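Intimin (Escherichia coli O127:H6 str. E2348/69, PDB 6TQD) probably mediates bacterial attachment to host cells as a surface adhesin whose extracellular passenger includes Ig-like domains. Local coordinates at residues T17-V28 / Q60-Y69. Sequence-based numbering, arbitrary orientation. Where two conformers were deposited one is given.
Sequences TERSTQKIQLIV and QDYQAILPAY
Gln-22 and Ala-64 exchange both backbone bonds, Gln-22 N to Ala-64 O at 2.9 Å and Ala-64 N to Gln-22 O at 2.8 Å, the centre of an antiparallel ladder between strands 21-24 and 62-65. Leu-66 N extends it to Ser-20 O, nearly straight at 174°. Where the strands part, a water bridges Ile-24 O and Tyr-62 N.

Within the type II turn from Thr-17 to Ser-20, Thr-17 O accepts from both Ser-20 N and Ser-20 OG, and Gln-22, bent at chi2 (-70°), swings its amide back so that NE2 reaches Ser-20 OG at 2.9 Å. Two bonds cross from the turn: Arg-19 N reaches Pro-67 O at 3.3 Å, and Glu-18 OE2 takes Tyr-69 N at 2.9 Å from above the carboxylate plane. OE2 also receives a water shared with Tyr-69 O; OE1 turns to Asn-103 N. Gln-63 NE2 bonds to Gln-52 OE1 on the next strand.

Apolar contacts differ by face. Inward, Ile-24 CD1 lies 4.2 Å from Tyr-62 CB, and Leu-66 CD1 meets Gln-22 CG at 3.7 Å; Ile-98 and Trp-39 of the opposing sheet cover this side. Outward, Thr-21 OG1 lies against Ile-65 CD1 and its CG2 against the Gln-63 amide.

In this two-sheet sandwich, consistent with an Ig-like fold, backbone bonds thus fix the register, while Glu-18 OE2 holds the turn against the chain leaving strand 62-65.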
# COMPACT_ATOMS: atom_id res chain seq x y z
N THR A 17 -0.25 8.30 -1.63
CA THR A 17 -0.51 7.78 -2.96
C THR A 17 0.73 7.98 -3.83
O THR A 17 1.45 8.97 -3.71
CB THR A 17 -1.66 8.56 -3.59
OG1 THR A 17 -2.85 8.38 -2.80
CG2 THR A 17 -1.96 8.04 -5.01
N GLU A 18 0.96 7.01 -4.71
CA GLU A 18 2.07 7.09 -5.66
C GLU A 18 2.06 8.43 -6.38
O GLU A 18 1.01 8.94 -6.76
CB GLU A 18 1.93 5.94 -6.67
CG GLU A 18 0.60 5.93 -7.44
CD GLU A 18 0.52 4.80 -8.45
OE1 GLU A 18 -0.55 4.13 -8.50
OE2 GLU A 18 1.51 4.56 -9.17
N ARG A 19 3.25 8.99 -6.55
CA ARG A 19 3.50 10.25 -7.25
C ARG A 19 2.98 11.48 -6.51
O ARG A 19 3.01 12.59 -7.06
CB ARG A 19 2.95 10.23 -8.69
CG ARG A 19 3.54 9.13 -9.56
CD ARG A 19 3.05 9.24 -11.01
NE ARG A 19 3.54 8.16 -11.86
CZ ARG A 19 2.92 7.00 -12.04
NH1 ARG A 19 1.78 6.74 -11.41
NH2 ARG A 19 3.44 6.08 -12.84
N SER A 20 2.53 11.33 -5.26
CA SER A 20 2.10 12.50 -4.50
C SER A 20 3.28 13.19 -3.81
O SER A 20 4.38 12.63 -3.67
CB SER A 20 1.04 12.11 -3.45
OG SER A 20 1.57 11.31 -2.42
N THR A 21 3.04 14.42 -3.39
CA THR A 21 3.98 15.19 -2.59
C THR A 21 3.49 15.19 -1.15
O THR A 21 2.34 15.54 -0.87
CB THR A 21 4.05 16.64 -3.10
OG1 THR A 21 4.54 16.65 -4.45
CG2 THR A 21 4.99 17.46 -2.24
N GLN A 22 4.37 14.80 -0.23
CA GLN A 22 4.02 14.61 1.17
C GLN A 22 4.94 15.45 2.04
O GLN A 22 6.16 15.24 2.04
CB GLN A 22 4.15 13.13 1.55
CG GLN A 22 3.21 12.22 0.78
CD GLN A 22 1.76 12.41 1.20
OE1 GLN A 22 1.48 12.82 2.32
NE2 GLN A 22 0.84 12.13 0.29
N LYS A 23 4.36 16.37 2.80
CA LYS A 23 5.14 17.18 3.72
C LYS A 23 5.67 16.31 4.85
O LYS A 23 4.98 15.41 5.34
CB LYS A 23 4.26 18.29 4.31
CG LYS A 23 4.97 19.22 5.27
CD LYS A 23 3.98 20.14 5.98
CE LYS A 23 4.65 20.95 7.08
NZ LYS A 23 5.12 20.09 8.21
N ILE A 24 6.90 16.59 5.27
CA ILE A 24 7.58 15.89 6.35
C ILE A 24 7.63 16.79 7.56
O ILE A 24 8.04 17.95 7.46
CB ILE A 24 9.01 15.52 5.91
CG1 ILE A 24 9.00 14.57 4.71
CG2 ILE A 24 9.76 14.91 7.08
CD1 ILE A 24 10.29 14.50 3.94
N GLN A 25 7.21 16.27 8.71
CA GLN A 25 7.27 17.01 9.97
C GLN A 25 8.52 16.60 10.74
O GLN A 25 8.69 15.42 11.08
CB GLN A 25 6.02 16.80 10.82
CG GLN A 25 6.01 17.65 12.07
CD GLN A 25 4.78 17.45 12.93
OE1 GLN A 25 3.93 16.62 12.63
NE2 GLN A 25 4.69 18.21 14.01
N LEU A 26 9.40 17.57 10.98
CA LEU A 26 10.60 17.40 11.78
C LEU A 26 10.46 18.20 13.06
O LEU A 26 9.92 19.32 13.05
CB LEU A 26 11.82 17.92 11.02
CG LEU A 26 12.10 17.33 9.63
CD1 LEU A 26 13.35 17.98 9.02
CD2 LEU A 26 12.24 15.83 9.68
N ILE A 27 10.95 17.65 14.17
CA ILE A 27 10.96 18.35 15.46
C ILE A 27 12.41 18.45 15.91
O ILE A 27 13.01 17.44 16.32
CB ILE A 27 10.08 17.65 16.50
CG1 ILE A 27 8.62 17.60 16.03
CG2 ILE A 27 10.17 18.37 17.84
CD1 ILE A 27 7.69 16.84 16.95
N VAL A 28 12.96 19.66 15.87
CA VAL A 28 14.35 19.93 16.18
C VAL A 28 14.43 20.71 17.48
O VAL A 28 13.66 21.65 17.70
CB VAL A 28 15.01 20.75 15.05
CG1 VAL A 28 16.38 21.26 15.47
CG2 VAL A 28 15.10 19.92 13.77
N GLN A 60 14.23 23.52 7.88
CA GLN A 60 13.70 22.20 8.24
C GLN A 60 12.45 21.82 7.45
O GLN A 60 11.75 20.88 7.85
CB GLN A 60 13.40 22.07 9.74
CG GLN A 60 12.29 22.95 10.26
CD GLN A 60 11.80 22.51 11.63
OE1 GLN A 60 10.81 21.78 11.73
NE2 GLN A 60 12.48 22.94 12.67
N ASP A 61 12.15 22.52 6.36
CA ASP A 61 10.92 22.31 5.60
C ASP A 61 11.22 21.44 4.39
O ASP A 61 11.71 21.92 3.36
CB ASP A 61 10.33 23.65 5.17
CG ASP A 61 8.98 23.51 4.50
OD1 ASP A 61 8.39 22.41 4.56
OD2 ASP A 61 8.50 24.50 3.91
N TYR A 62 10.90 20.15 4.50
CA TYR A 62 11.16 19.17 3.46
C TYR A 62 9.89 18.42 3.11
O TYR A 62 8.93 18.38 3.87
CB TYR A 62 12.24 18.17 3.93
CG TYR A 62 13.61 18.78 3.88
CD1 TYR A 62 14.11 19.52 4.95
CD2 TYR A 62 14.39 18.66 2.75
CE1 TYR A 62 15.35 20.10 4.88
CE2 TYR A 62 15.63 19.21 2.68
CZ TYR A 62 16.10 19.95 3.75
OH TYR A 62 17.36 20.51 3.66
N GLN A 63 9.91 17.83 1.93
CA GLN A 63 8.79 17.04 1.44
C GLN A 63 9.33 15.86 0.65
O GLN A 63 10.44 15.90 0.11
CB GLN A 63 7.88 17.87 0.53
CG GLN A 63 8.54 18.37 -0.73
CD GLN A 63 7.78 19.53 -1.38
OE1 GLN A 63 6.84 20.07 -0.80
NE2 GLN A 63 8.16 19.87 -2.60
N ALA A 64 8.54 14.80 0.59
CA ALA A 64 8.88 13.62 -0.17
C ALA A 64 8.01 13.59 -1.42
O ALA A 64 6.80 13.80 -1.34
CB ALA A 64 8.65 12.35 0.65
N ILE A 65 8.65 13.36 -2.56
CA ILE A 65 7.97 13.05 -3.82
C ILE A 65 7.96 11.53 -3.93
O ILE A 65 9.02 10.91 -4.04
CB ILE A 65 8.67 13.69 -5.02
CG1 ILE A 65 8.91 15.19 -4.77
CG2 ILE A 65 7.85 13.45 -6.28
CD1 ILE A 65 7.70 15.95 -4.32
N LEU A 66 6.78 10.93 -3.87
CA LEU A 66 6.68 9.49 -3.82
C LEU A 66 6.82 8.88 -5.22
O LEU A 66 6.33 9.46 -6.20
CB LEU A 66 5.34 9.08 -3.22
CG LEU A 66 5.33 8.98 -1.68
CD1 LEU A 66 5.83 10.25 -1.03
CD2 LEU A 66 3.96 8.62 -1.15
N PRO A 67 7.50 7.75 -5.35
CA PRO A 67 7.62 7.11 -6.66
C PRO A 67 6.30 6.49 -7.11
O PRO A 67 5.31 6.47 -6.37
CB PRO A 67 8.68 6.03 -6.45
CG PRO A 67 8.61 5.71 -5.02
CD PRO A 67 8.24 7.01 -4.32
N ALA A 68 6.30 6.00 -8.34
CA ALA A 68 5.18 5.19 -8.82
C ALA A 68 5.10 3.89 -8.04
O ALA A 68 6.09 3.35 -7.56
CB ALA A 68 5.35 4.89 -10.31
N TYR A 69 3.88 3.37 -7.94
CA TYR A 69 3.65 2.12 -7.24
C TYR A 69 4.24 0.97 -8.06
O TYR A 69 4.11 0.93 -9.29
CB TYR A 69 2.15 1.90 -7.09
CG TYR A 69 1.74 0.68 -6.32
CD1 TYR A 69 1.76 0.66 -4.93
CD2 TYR A 69 1.34 -0.47 -6.98
CE1 TYR A 69 1.37 -0.47 -4.23
CE2 TYR A 69 0.95 -1.59 -6.30
CZ TYR A 69 0.97 -1.59 -4.92
OH TYR A 69 0.58 -2.73 -4.25
O HOH W 1 2.37 2.47 -10.79
O HOH W 2 10.55 18.93 6.94